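Local coordinates for protein lysyl oxidase (Pichia pastoris, PDB 1W7C) that is a copper- and topaquinone-dependent amine oxidase that probably oxidises primary amines, including lysine side chains, to aldehydes, at residues N493-L498 with T610-S615; W597-L602 with N629-L634; Y519-A522 with V526-T529; I545-N550 with Y572-G577. All blocks are in the same frame, centred on the assembly; numbering follows the deposited sequence.

Contact 1: N493-L498 with T610-S615; sequences NYKVDL and TELRSS. Unlike the reference sequence in segment 610-615: Thr610 (reference Glu). With CA (calcium ion), chain D.
Fully stretched from CB outward, with CG anti to the backbone N (chi1 -173°), the side chain of Lys495 crosses from its strand to the loop 610-615 and delivers NZ to Leu612 O at 2.8 Å. Asn493, two residues earlier and therefore on the same face of the strand, also has CG anti to its N, and its OD1 receives the hydroxyl of Ser614 (OG to OD1 2.7 Å). That donor stands above the amide plane, 40° out of it. A long side chain with a terminal cation spans the wider gap to Leu612 O, while a short amide suits the place where serine comes close. The Lys495 ammonium also meets a water at 2.8 Å from NZ, which in turn donates a weak bond to Glu611 O. A salt bridge from Lys495 to Glu334 probably offsets the cost of burying the charge, and Asn493 ND2 turns to Asn649. Strand 488-498 belongs to the beta core of the copper amine oxidase domain, paired antiparallel with strands 329-344 and 642-654, and it starts with the copper ligands His488 and His490. At its other end the chain bends in an inverse gamma turn centred on Asp497, where Asp497 OD1 binds a calcium ion at 2.3 Å and Leu498 O binds it at 2.4 Å, with Asp499, Asp643 and Ile644 completing the protein ligands.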
loop_
_atom_site.group_PDB
_atom_site.type_symbol
_atom_site.label_atom_id
_atom_site.label_comp_id
_atom_site.label_asym_id
_atom_site.label_seq_id
_atom_site.Cartn_x
_atom_site.Cartn_y
_atom_site.Cartn_z
ATOM N N ASN A 493 11.441 13.294 -3.714
ATOM C CA ASN A 493 12.747 12.653 -3.570
ATOM C C ASN A 493 13.097 12.555 -2.098
ATOM O O ASN A 493 13.014 13.547 -1.376
ATOM C CB ASN A 493 13.828 13.460 -4.288
ATOM C CG ASN A 493 15.146 12.757 -4.331
ATOM O OD1 ASN A 493 16.118 13.224 -3.731
ATOM N ND2 ASN A 493 15.229 11.649 -5.093
ATOM N N TYR A 494 13.522 11.360 -1.682
ATOM C CA TYR A 494 14.041 11.137 -0.341
ATOM C C TYR A 494 15.503 10.696 -0.398
ATOM O O TYR A 494 15.874 9.783 -1.113
ATOM C CB TYR A 494 13.241 10.045 0.355
ATOM C CG TYR A 494 11.795 10.401 0.676
ATOM C CD1 TYR A 494 10.822 10.285 -0.307
ATOM C CD2 TYR A 494 11.412 10.824 1.925
ATOM C CE1 TYR A 494 9.502 10.623 -0.028
ATOM C CE2 TYR A 494 10.127 11.143 2.212
ATOM C CZ TYR A 494 9.165 11.031 1.226
ATOM O OH TYR A 494 7.845 11.316 1.518
ATOM N N LYS A 495 16.329 11.341 0.416
ATOM C CA LYS A 495 17.702 10.908 0.639
ATOM C C LYS A 495 17.680 9.850 1.733
ATOM O O LYS A 495 17.283 10.142 2.873
ATOM C CB LYS A 495 18.569 12.087 1.048
ATOM C CG LYS A 495 20.037 11.770 1.141
ATOM C CD LYS A 495 20.794 12.976 1.691
ATOM C CE LYS A 495 22.321 12.774 1.695
ATOM N NZ LYS A 495 22.968 13.947 2.382
ATOM N N VAL A 496 18.044 8.619 1.389
ATOM C CA VAL A 496 17.989 7.494 2.303
ATOM C C VAL A 496 19.416 6.976 2.451
ATOM O O VAL A 496 19.888 6.122 1.679
ATOM C CB VAL A 496 17.042 6.377 1.758
ATOM C CG1 VAL A 496 16.908 5.249 2.753
ATOM C CG2 VAL A 496 15.654 6.917 1.407
ATOM N N ASP A 497 20.125 7.510 3.430
ATOM C CA ASP A 497 21.518 7.157 3.636
ATOM C C ASP A 497 21.575 5.988 4.614
ATOM O O ASP A 497 21.944 6.098 5.782
ATOM C CB ASP A 497 22.314 8.368 4.099
ATOM C CG ASP A 497 23.759 8.086 4.286
ATOM O OD1 ASP A 497 24.244 6.990 3.835
ATOM O OD2 ASP A 497 24.485 8.948 4.852
ATOM N N LEU A 498 21.247 4.823 4.074
ATOM C CA LEU A 498 21.375 3.544 4.769
ATOM C C LEU A 498 22.861 3.309 5.007
ATOM O O LEU A 498 23.654 3.484 4.078
ATOM C CB LEU A 498 20.779 2.395 3.905
ATOM C CG LEU A 498 19.263 2.224 4.069
ATOM C CD1 LEU A 498 18.667 1.634 2.774
ATOM C CD2 LEU A 498 18.941 1.347 5.243
ATOM N N THR A 610 29.755 16.992 -0.242
ATOM C CA THR A 610 29.441 17.943 -1.310
ATOM C C THR A 610 28.154 17.596 -2.059
ATOM O O THR A 610 27.693 18.378 -2.856
ATOM C CB THR A 610 30.587 18.009 -2.324
ATOM O OG1 THR A 610 30.895 16.674 -2.765
ATOM C CG2 THR A 610 31.858 18.561 -1.735
ATOM N N GLU A 611 27.605 16.410 -1.808
ATOM C CA GLU A 611 26.353 15.968 -2.419
ATOM C C GLU A 611 25.343 15.791 -1.284
ATOM O O GLU A 611 24.786 14.724 -1.030
ATOM C CB GLU A 611 26.577 14.761 -3.302
ATOM C CG GLU A 611 27.584 15.087 -4.407
ATOM C CD GLU A 611 27.875 13.967 -5.364
ATOM O OE1 GLU A 611 27.371 12.832 -5.187
ATOM O OE2 GLU A 611 28.642 14.215 -6.326
ATOM N N LEU A 612 25.141 16.911 -0.595
ATOM C CA LEU A 612 24.296 17.049 0.544
ATOM C C LEU A 612 22.842 16.850 0.190
ATOM O O LEU A 612 22.089 16.218 0.943
ATOM C CB LEU A 612 24.508 18.459 1.100
ATOM C CG LEU A 612 23.541 18.894 2.199
ATOM C CD1 LEU A 612 23.707 18.031 3.421
ATOM C CD2 LEU A 612 23.772 20.368 2.508
ATOM N N ARG A 613 22.464 17.393 -0.959
ATOM C CA ARG A 613 21.040 17.575 -1.277
ATOM C C ARG A 613 20.825 17.522 -2.792
ATOM O O ARG A 613 21.664 17.972 -3.561
ATOM C CB ARG A 613 20.536 18.908 -0.710
ATOM C CG ARG A 613 21.324 20.142 -1.173
ATOM C CD ARG A 613 20.971 21.387 -0.343
ATOM N NE ARG A 613 19.538 21.628 -0.379
ATOM C CZ ARG A 613 18.853 22.307 0.495
ATOM N NH1 ARG A 613 19.499 22.934 1.465
ATOM N NH2 ARG A 613 17.544 22.378 0.380
ATOM N N SER A 614 19.678 16.956 -3.197
ATOM C CA SER A 614 19.392 16.730 -4.601
ATOM C C SER A 614 18.728 17.920 -5.306
ATOM O O SER A 614 18.605 17.889 -6.522
ATOM C CB SER A 614 18.533 15.501 -4.744
ATOM O OG SER A 614 17.380 15.650 -3.950
ATOM N N SER A 615 18.216 18.879 -4.532
ATOM C CA SER A 615 17.677 20.134 -5.026
ATOM C C SER A 615 17.988 21.191 -4.009
ATOM O O SER A 615 18.534 20.869 -2.933
ATOM C CB SER A 615 16.162 20.027 -5.239
ATOM O OG SER A 615 15.668 21.177 -5.912
HETATM CA CA CA D . 25.334 5.019 3.505
HETATM O O HOH W 1 25.737 14.388 2.226
HETATM O O HOH W 2 26.411 2.885 3.104
#

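Contact 2: W597-L602 with N629-L634; sequences WARSNL and NFNAFL. With CA (calcium ion), chain E.
Trp597 and Phe630 meet edge to face: the indole turns an edge toward the phenyl face, with the planes at 87° and the five-membered ring centroid of Trp597 6.0 Å from the centroid of Phe630. The closer touch is made by the tryptophan methylene. Phe630 CG lies anti to its N (chi1 177°), which brings the ring against Trp597 CB; that CB sits 3.7 Å from the ring centroid of Phe630, a CH-pi contact, and Trp597 CA packs on Phe630 CD2 at 3.5 Å. Phenylalanine suits this place because its flat face can receive a backbone and a methylene together. Trp597 NE1 is hydrogen-bonded to Gln595 OE1.

Beside this apolar pair Arg599 and Asn631 approach from opposite directions. The long arginine spans to the 3-10 turn 630-633, where one amide oxygen can take two N-H groups: Arg599 NH2 donates to Asn631 OD1 at 2.8 Å, near the guanidinium plane but 48° out of the amide plane, and NE adds a weak second bond. NH2 also reaches Phe542 O. Asn629 opens the 3-10 turn with an Asx turn, its OD1 accepting from Asn631 N at 3.0 Å, and the turn ends with Phe633 O on a calcium ion, shared with Glu540, Asp635 and Glu637. Trp597 leans on Val491 of strand 488-498 and Ile341 of strand 329-344, while Leu634 covers Phe603 of strand 602-606.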
loop_
_atom_site.group_PDB
_atom_site.type_symbol
_atom_site.label_atom_id
_atom_site.label_comp_id
_atom_site.label_asym_id
_atom_site.label_seq_id
_atom_site.Cartn_x
_atom_site.Cartn_y
_atom_site.Cartn_z
ATOM N N TRP A 597 16.720 14.367 -10.781
ATOM C CA TRP A 597 16.491 13.181 -9.972
ATOM C C TRP A 597 15.138 12.523 -10.224
ATOM O O TRP A 597 14.948 11.387 -9.812
ATOM C CB TRP A 597 16.552 13.574 -8.466
ATOM C CG TRP A 597 15.614 14.674 -8.104
ATOM C CD1 TRP A 597 15.901 16.001 -8.152
ATOM C CD2 TRP A 597 14.230 14.566 -7.872
ATOM N NE1 TRP A 597 14.774 16.730 -7.909
ATOM C CE2 TRP A 597 13.728 15.863 -7.728
ATOM C CE3 TRP A 597 13.348 13.488 -7.692
ATOM C CZ2 TRP A 597 12.391 16.117 -7.438
ATOM C CZ3 TRP A 597 12.020 13.757 -7.371
ATOM C CH2 TRP A 597 11.566 15.055 -7.249
ATOM N N ALA A 598 14.215 13.219 -10.901
ATOM C CA ALA A 598 12.803 12.802 -10.922
ATOM C C ALA A 598 12.425 11.888 -12.094
ATOM O O ALA A 598 11.274 11.580 -12.283
ATOM C CB ALA A 598 11.908 14.012 -10.868
ATOM N N ARG A 599 13.432 11.393 -12.807
ATOM C CA ARG A 599 13.268 10.696 -14.068
ATOM C C ARG A 599 13.340 9.167 -14.000
ATOM O O ARG A 599 13.031 8.521 -15.004
ATOM C CB ARG A 599 14.325 11.174 -15.063
ATOM C CG ARG A 599 15.777 10.993 -14.601
ATOM C CD ARG A 599 16.762 11.639 -15.535
ATOM N NE ARG A 599 18.125 11.660 -14.970
ATOM C CZ ARG A 599 18.980 10.668 -15.078
ATOM N NH1 ARG A 599 18.697 9.577 -15.764
ATOM N NH2 ARG A 599 20.173 10.801 -14.543
ATOM N N SER A 600 13.708 8.632 -12.827
ATOM C CA SER A 600 13.756 7.195 -12.585
ATOM C C SER A 600 13.194 6.962 -11.206
ATOM O O SER A 600 12.993 7.899 -10.452
ATOM C CB SER A 600 15.197 6.678 -12.660
ATOM O OG SER A 600 15.708 6.995 -13.952
ATOM N N ASN A 601 12.950 5.706 -10.845
ATOM C CA ASN A 601 12.424 5.429 -9.506
ATOM C C ASN A 601 13.408 5.687 -8.355
ATOM O O ASN A 601 13.012 6.111 -7.279
ATOM C CB ASN A 601 11.898 3.996 -9.398
ATOM C CG ASN A 601 10.709 3.711 -10.270
ATOM O OD1 ASN A 601 10.722 2.716 -11.020
ATOM N ND2 ASN A 601 9.677 4.510 -10.165
ATOM N N LEU A 602 14.689 5.375 -8.598
ATOM C CA LEU A 602 15.699 5.533 -7.571
ATOM C C LEU A 602 17.096 5.605 -8.189
ATOM O O LEU A 602 17.346 5.148 -9.316
ATOM C CB LEU A 602 15.603 4.518 -6.473
ATOM C CG LEU A 602 16.225 3.186 -6.217
ATOM C CD1 LEU A 602 17.692 3.112 -6.259
ATOM C CD2 LEU A 602 15.800 2.783 -4.794
ATOM N N ASN A 629 22.685 20.467 -9.867
ATOM C CA ASN A 629 22.250 19.608 -10.942
ATOM C C ASN A 629 22.506 18.187 -10.473
ATOM O O ASN A 629 23.646 17.778 -10.348
ATOM C CB ASN A 629 22.996 19.924 -12.220
ATOM C CG ASN A 629 22.502 19.088 -13.398
ATOM O OD1 ASN A 629 22.034 17.958 -13.207
ATOM N ND2 ASN A 629 22.610 19.626 -14.612
ATOM N N PHE A 630 21.429 17.464 -10.172
ATOM C CA PHE A 630 21.538 16.131 -9.594
ATOM C C PHE A 630 22.401 15.200 -10.456
ATOM O O PHE A 630 23.044 14.312 -9.941
ATOM C CB PHE A 630 20.154 15.550 -9.385
ATOM C CG PHE A 630 20.144 14.136 -8.856
ATOM C CD1 PHE A 630 20.329 13.894 -7.511
ATOM C CD2 PHE A 630 19.990 13.060 -9.715
ATOM C CE1 PHE A 630 20.304 12.609 -6.995
ATOM C CE2 PHE A 630 19.965 11.758 -9.201
ATOM C CZ PHE A 630 20.159 11.543 -7.854
ATOM N N ASN A 631 22.358 15.370 -11.781
ATOM C CA ASN A 631 23.097 14.492 -12.642
ATOM C C ASN A 631 24.607 14.574 -12.421
ATOM O O ASN A 631 25.312 13.648 -12.775
ATOM C CB ASN A 631 22.768 14.794 -14.111
ATOM C CG ASN A 631 21.420 14.258 -14.534
ATOM O OD1 ASN A 631 20.792 13.468 -13.797
ATOM N ND2 ASN A 631 20.936 14.719 -15.689
ATOM N N ALA A 632 25.092 15.656 -11.797
ATOM C CA ALA A 632 26.509 15.770 -11.477
ATOM C C ALA A 632 26.953 14.678 -10.491
ATOM O O ALA A 632 28.137 14.344 -10.409
ATOM C CB ALA A 632 26.828 17.149 -10.926
ATOM N N PHE A 633 26.012 14.140 -9.698
ATOM C CA PHE A 633 26.358 13.097 -8.739
ATOM C C PHE A 633 26.698 11.762 -9.425
ATOM O O PHE A 633 27.333 10.903 -8.829
ATOM C CB PHE A 633 25.181 12.755 -7.809
ATOM C CG PHE A 633 24.666 13.879 -6.936
ATOM C CD1 PHE A 633 25.181 15.172 -6.986
ATOM C CD2 PHE A 633 23.631 13.606 -6.034
ATOM C CE1 PHE A 633 24.619 16.172 -6.138
ATOM C CE2 PHE A 633 23.093 14.606 -5.218
ATOM C CZ PHE A 633 23.630 15.879 -5.249
ATOM N N LEU A 634 26.245 11.600 -10.669
ATOM C CA LEU A 634 26.283 10.348 -11.392
ATOM C C LEU A 634 27.455 10.348 -12.339
ATOM O O LEU A 634 27.355 10.774 -13.489
ATOM C CB LEU A 634 24.967 10.167 -12.163
ATOM C CG LEU A 634 23.721 10.162 -11.298
ATOM C CD1 LEU A 634 22.451 10.266 -12.149
ATOM C CD2 LEU A 634 23.690 8.925 -10.393
HETATM CA CA CA E . 29.289 10.044 -7.853
HETATM O O HOH W 3 28.677 10.622 -5.604
HETATM O O HOH W 4 30.014 12.346 -7.698
#

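Contact 3: Y519-A522 with V526-T529; sequences YPWA and VYNT
Tyr527 carries this contact, and from CB outward it is first lined by Tyr519 and then by Trp521. Its CG stands anti to the carbonyl carbon (chi1 -79°), which turns the ring toward the residues of the preceding turn. Tyr527 CB lies 3.9 Å from Tyr519 CE1, and CG comes closer to the same atom, at 3.7 Å. One step along the ring, Tyr527 CD1 is 3.8 Å from Tyr519 CD1. The edge of Tyr519 is thus directed at the face of Tyr527, a T-shaped pair with planes at 72°. Farther out, Tyr527 CZ meets Trp521 CH2 at 4.2 Å, and at the tip Tyr527 OH lies 3.8 Å from Trp521 CZ3, in the plane of the indole. This second pair is an offset edge-to-face one, the edge of Trp521 toward the face of Tyr527 with planes at 71°, and the three rings make an aromatic cluster. Large flat side chains suit the place, since the type I turn from Tyr519 to Ala522 sets Tyr519 and Trp521 close enough for the indole to lie over the CB of Tyr519. Tyr519 itself reaches on to strand residue Thr529, with its OH 3.5 Å from Thr529 CG2.

The polar ends are engaged by the second subunit: Tyr527 OH bonds to His353, Trp521 NE1 to Asp347 O and Thr529 OG1 to Gln352 of that chain. The cluster sits at the tip of the hairpin of strands 504-518 and 526-536, a long arm as in other copper amine oxidases, where Tyr527 and Thr529 pair through their backbones with Val517 and Val515.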
loop_
_atom_site.group_PDB
_atom_site.type_symbol
_atom_site.label_atom_id
_atom_site.label_comp_id
_atom_site.label_asym_id
_atom_site.label_seq_id
_atom_site.Cartn_x
_atom_site.Cartn_y
_atom_site.Cartn_z
ATOM N N TYR A 519 16.923 -31.569 -14.374
ATOM C CA TYR A 519 17.431 -31.951 -13.065
ATOM C C TYR A 519 18.106 -33.311 -13.110
ATOM O O TYR A 519 17.709 -34.177 -13.907
ATOM C CB TYR A 519 16.286 -32.050 -12.068
ATOM C CG TYR A 519 15.563 -30.741 -11.816
ATOM C CD1 TYR A 519 14.294 -30.498 -12.365
ATOM C CD2 TYR A 519 16.116 -29.768 -11.003
ATOM C CE1 TYR A 519 13.655 -29.324 -12.161
ATOM C CE2 TYR A 519 15.476 -28.561 -10.787
ATOM C CZ TYR A 519 14.239 -28.354 -11.369
ATOM O OH TYR A 519 13.543 -27.195 -11.116
ATOM N N PRO A 520 19.113 -33.520 -12.256
ATOM C CA PRO A 520 19.820 -34.808 -12.227
ATOM C C PRO A 520 18.928 -35.987 -11.850
ATOM O O PRO A 520 19.212 -37.123 -12.263
ATOM C CB PRO A 520 20.917 -34.584 -11.174
ATOM C CG PRO A 520 20.468 -33.423 -10.364
ATOM C CD PRO A 520 19.683 -32.555 -11.291
ATOM N N TRP A 521 17.842 -35.711 -11.131
ATOM C CA TRP A 521 16.924 -36.759 -10.707
ATOM C C TRP A 521 15.828 -37.068 -11.729
ATOM O O TRP A 521 15.019 -37.977 -11.516
ATOM C CB TRP A 521 16.331 -36.443 -9.333
ATOM C CG TRP A 521 15.863 -35.011 -9.124
ATOM C CD1 TRP A 521 16.492 -34.035 -8.408
ATOM C CD2 TRP A 521 14.655 -34.427 -9.624
ATOM N NE1 TRP A 521 15.737 -32.884 -8.417
ATOM C CE2 TRP A 521 14.610 -33.096 -9.160
ATOM C CE3 TRP A 521 13.592 -34.905 -10.396
ATOM C CZ2 TRP A 521 13.572 -32.231 -9.482
ATOM C CZ3 TRP A 521 12.554 -34.055 -10.698
ATOM C CH2 TRP A 521 12.562 -32.730 -10.265
ATOM N N ALA A 522 15.783 -36.334 -12.834
ATOM C CA ALA A 522 14.906 -36.713 -13.938
ATOM C C ALA A 522 15.580 -36.434 -15.272
ATOM O O ALA A 522 15.219 -35.497 -15.970
ATOM C CB ALA A 522 13.561 -35.997 -13.844
ATOM N N VAL A 526 12.693 -31.679 -19.435
ATOM C CA VAL A 526 12.834 -30.228 -19.285
ATOM C C VAL A 526 11.685 -29.683 -18.462
ATOM O O VAL A 526 10.530 -30.030 -18.695
ATOM C CB VAL A 526 12.875 -29.509 -20.632
ATOM C CG1 VAL A 526 13.009 -28.028 -20.438
ATOM C CG2 VAL A 526 14.044 -30.014 -21.418
ATOM N N TYR A 527 12.027 -28.873 -17.469
ATOM C CA TYR A 527 11.065 -28.177 -16.614
ATOM C C TYR A 527 11.250 -26.680 -16.833
ATOM O O TYR A 527 12.373 -26.179 -16.860
ATOM C CB TYR A 527 11.348 -28.445 -15.130
ATOM C CG TYR A 527 10.863 -29.783 -14.584
ATOM C CD1 TYR A 527 11.515 -30.962 -14.904
ATOM C CD2 TYR A 527 9.773 -29.862 -13.735
ATOM C CE1 TYR A 527 11.075 -32.185 -14.374
ATOM C CE2 TYR A 527 9.329 -31.081 -13.207
ATOM C CZ TYR A 527 10.003 -32.226 -13.504
ATOM O OH TYR A 527 9.564 -33.420 -13.005
ATOM N N ASN A 528 10.145 -25.965 -16.929
ATOM C CA ASN A 528 10.144 -24.520 -16.828
ATOM C C ASN A 528 9.911 -24.180 -15.356
ATOM O O ASN A 528 8.857 -24.483 -14.809
ATOM C CB ASN A 528 9.041 -23.929 -17.695
ATOM C CG ASN A 528 9.022 -22.413 -17.683
ATOM O OD1 ASN A 528 7.983 -21.842 -17.464
ATOM N ND2 ASN A 528 10.140 -21.766 -18.057
ATOM N N THR A 529 10.929 -23.630 -14.730
ATOM C CA THR A 529 10.906 -23.275 -13.330
ATOM C C THR A 529 11.312 -21.827 -13.168
ATOM O O THR A 529 11.292 -21.068 -14.139
ATOM C CB THR A 529 11.732 -24.278 -12.512
ATOM O OG1 THR A 529 11.566 -24.045 -11.102
ATOM C CG2 THR A 529 13.224 -24.204 -12.863
#

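Contact 4: I545-N550 with Y572-G577; sequences INWPEN and YNIMPG
Trp547 lays its indole flat against the pyrrolidine of Pro576, which spans the face from one ring of the bicycle to the other. Pro576 CB sits over the five-membered ring, 3.7 Å from its centroid and 14° off the normal, a CH-pi contact. Pro576 CG lies over the fused bond, 3.6 Å from Trp547 CD2, and Pro576 CD covers the far part of the six-membered ring, 3.8 Å from Trp547 CZ3. Proline fits here because its ring is compact, stiff and lined with C-H groups that lie readily against an electron-rich face.

The first torsion, with CG beside the backbone N (chi1 -60°), brings the indole toward the strand, and the second (chi2 122°) turns its face to Pro576. The six-membered ring extends past Pro576 along the strand to Ile574. Its outer corner, Trp547 CH2, touches Ile574 twice: it approaches Ile574 O at 3.6 Å and the methyl CG2 at 4.0 Å. The branched isoleucine thus adds an apolar shoulder where the indole ends, in a contact that is entirely one of packing. The backbone of the tryptophan is held as well, for Trp547 N donates to Asn601 OD1, and its side chain also leans on Leu602 and Leu555.

As in any beta strand, successive side chains alternate, Ile574 and Pro576 toward the indole and Met575 away. Strand 569-576 lies between strands 553-559 and 670-678 in the beta sandwich of the copper amine oxidase catalytic domain, and the tryptophan of loop 545-550 covers its C-terminal end.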
loop_
_atom_site.group_PDB
_atom_site.type_symbol
_atom_site.label_atom_id
_atom_site.label_comp_id
_atom_site.label_asym_id
_atom_site.label_seq_id
_atom_site.Cartn_x
_atom_site.Cartn_y
_atom_site.Cartn_z
ATOM N N ILE A 545 17.612 3.365 -11.400
ATOM C CA ILE A 545 16.999 2.078 -11.271
ATOM C C ILE A 545 15.499 2.282 -11.324
ATOM O O ILE A 545 14.958 3.097 -10.588
ATOM C CB ILE A 545 17.385 1.408 -9.942
ATOM C CG1 ILE A 545 18.868 1.071 -9.939
ATOM C CG2 ILE A 545 16.527 0.152 -9.672
ATOM C CD1 ILE A 545 19.449 0.853 -8.592
ATOM N N ASN A 546 14.814 1.512 -12.173
ATOM C CA ASN A 546 13.368 1.472 -12.167
ATOM C C ASN A 546 12.919 0.123 -11.625
ATOM O O ASN A 546 13.567 -0.892 -11.886
ATOM C CB ASN A 546 12.826 1.728 -13.565
ATOM C CG ASN A 546 13.032 3.192 -14.000
ATOM O OD1 ASN A 546 12.942 4.110 -13.163
ATOM N ND2 ASN A 546 13.231 3.406 -15.267
ATOM N N TRP A 547 11.855 0.137 -10.839
ATOM C CA TRP A 547 11.360 -1.108 -10.263
ATOM C C TRP A 547 11.054 -2.138 -11.387
ATOM O O TRP A 547 10.584 -1.780 -12.466
ATOM C CB TRP A 547 10.127 -0.836 -9.394
ATOM C CG TRP A 547 10.415 0.109 -8.264
ATOM C CD1 TRP A 547 9.793 1.309 -8.010
ATOM C CD2 TRP A 547 11.348 -0.084 -7.181
ATOM N NE1 TRP A 547 10.343 1.890 -6.904
ATOM C CE2 TRP A 547 11.307 1.068 -6.387
ATOM C CE3 TRP A 547 12.247 -1.098 -6.835
ATOM C CZ2 TRP A 547 12.039 1.194 -5.195
ATOM C CZ3 TRP A 547 13.010 -0.957 -5.680
ATOM C CH2 TRP A 547 12.927 0.187 -4.905
ATOM N N PRO A 548 11.348 -3.417 -11.149
ATOM C CA PRO A 548 11.343 -4.416 -12.217
ATOM C C PRO A 548 9.923 -4.802 -12.655
ATOM O O PRO A 548 8.959 -4.787 -11.849
ATOM C CB PRO A 548 12.030 -5.621 -11.570
ATOM C CG PRO A 548 11.745 -5.426 -10.080
ATOM C CD PRO A 548 11.899 -3.966 -9.907
ATOM N N GLU A 549 9.814 -5.149 -13.926
ATOM C CA GLU A 549 8.561 -5.631 -14.480
ATOM C C GLU A 549 8.075 -6.808 -13.639
ATOM O O GLU A 549 8.838 -7.697 -13.291
ATOM C CB GLU A 549 8.780 -6.051 -15.922
ATOM C CG GLU A 549 7.511 -6.476 -16.638
ATOM C CD GLU A 549 7.665 -6.448 -18.151
ATOM O OE1 GLU A 549 8.815 -6.510 -18.652
ATOM O OE2 GLU A 549 6.634 -6.391 -18.863
ATOM N N ASN A 550 6.780 -6.821 -13.385
ATOM C CA ASN A 550 6.130 -7.874 -12.601
ATOM C C ASN A 550 6.781 -8.084 -11.250
ATOM O O ASN A 550 6.675 -9.154 -10.662
ATOM C CB ASN A 550 6.073 -9.203 -13.379
ATOM C CG ASN A 550 5.129 -10.203 -12.716
ATOM O OD1 ASN A 550 4.024 -9.853 -12.298
ATOM N ND2 ASN A 550 5.554 -11.476 -12.668
ATOM N N TYR A 572 19.393 -4.566 4.208
ATOM C CA TYR A 572 18.053 -4.002 4.238
ATOM C C TYR A 572 17.533 -3.981 2.815
ATOM O O TYR A 572 18.256 -3.654 1.866
ATOM C CB TYR A 572 18.005 -2.587 4.878
ATOM C CG TYR A 572 17.562 -2.586 6.321
ATOM C CD1 TYR A 572 18.385 -3.067 7.334
ATOM C CD2 TYR A 572 16.301 -2.127 6.683
ATOM C CE1 TYR A 572 17.949 -3.110 8.636
ATOM C CE2 TYR A 572 15.866 -2.142 8.003
ATOM C CZ TYR A 572 16.684 -2.644 8.998
ATOM O OH TYR A 572 16.304 -2.693 10.308
ATOM N N ASN A 573 16.263 -4.360 2.695
ATOM C CA ASN A 573 15.552 -4.345 1.411
ATOM C C ASN A 573 14.773 -3.052 1.311
ATOM O O ASN A 573 14.000 -2.740 2.206
ATOM C CB ASN A 573 14.654 -5.602 1.377
ATOM C CG ASN A 573 13.617 -5.649 0.272
ATOM O OD1 ASN A 573 12.549 -6.252 0.502
ATOM N ND2 ASN A 573 13.907 -5.144 -0.892
ATOM N N ILE A 574 15.013 -2.344 0.204
ATOM C CA ILE A 574 14.204 -1.171 -0.169
ATOM C C ILE A 574 13.056 -1.703 -1.018
ATOM O O ILE A 574 13.272 -2.116 -2.167
ATOM C CB ILE A 574 15.013 -0.135 -0.956
ATOM C CG1 ILE A 574 16.292 0.260 -0.204
ATOM C CG2 ILE A 574 14.133 1.076 -1.235
ATOM C CD1 ILE A 574 17.184 1.223 -0.981
ATOM N N MET A 575 11.854 -1.720 -0.426
ATOM C CA MET A 575 10.681 -2.412 -1.000
ATOM C C MET A 575 9.690 -1.320 -1.435
ATOM O O MET A 575 9.197 -0.578 -0.601
ATOM C CB MET A 575 10.073 -3.285 0.124
ATOM C CG MET A 575 8.821 -3.986 -0.312
ATOM S SD MET A 575 8.041 -4.935 1.016
ATOM C CE MET A 575 9.377 -5.278 1.958
ATOM N N PRO A 576 9.367 -1.226 -2.718
ATOM C CA PRO A 576 8.356 -0.245 -3.131
ATOM C C PRO A 576 6.964 -0.627 -2.664
ATOM O O PRO A 576 6.633 -1.790 -2.603
ATOM C CB PRO A 576 8.430 -0.268 -4.645
ATOM C CG PRO A 576 8.928 -1.675 -4.966
ATOM C CD PRO A 576 9.892 -2.029 -3.850
ATOM N N GLY A 577 6.188 0.363 -2.270
ATOM C CA GLY A 577 4.756 0.223 -2.085
ATOM C C GLY A 577 4.088 0.920 -3.254
ATOM O O GLY A 577 4.613 1.020 -4.356
#

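Contacts 1, 2 and 4 make one continuous block. Contacts 1 and 2 have centres about 10 Å apart; their segments alternate along the chain, and they also touch: Asn493 CB rests 3.4 Å from Trp597 CE3, and Glu611 CD lies 3.4 Å from Phe633 CD1. Contact 2 continues into contact 4, its centre about 17 Å off, through Leu602 O to Ile545 N at 2.8 Å, a probable hydrogen bond. Leu498, whose carbonyl binds the first calcium, packs on Ile574 through its side chain. Contact 3 stands apart, about 47 Å from contact 1 between centres, and, like contact 4, touches the second subunit. The third copper histidine, His654, ends strand 642-654, the antiparallel neighbour of strand 488-498, so the block adjoins the copper site.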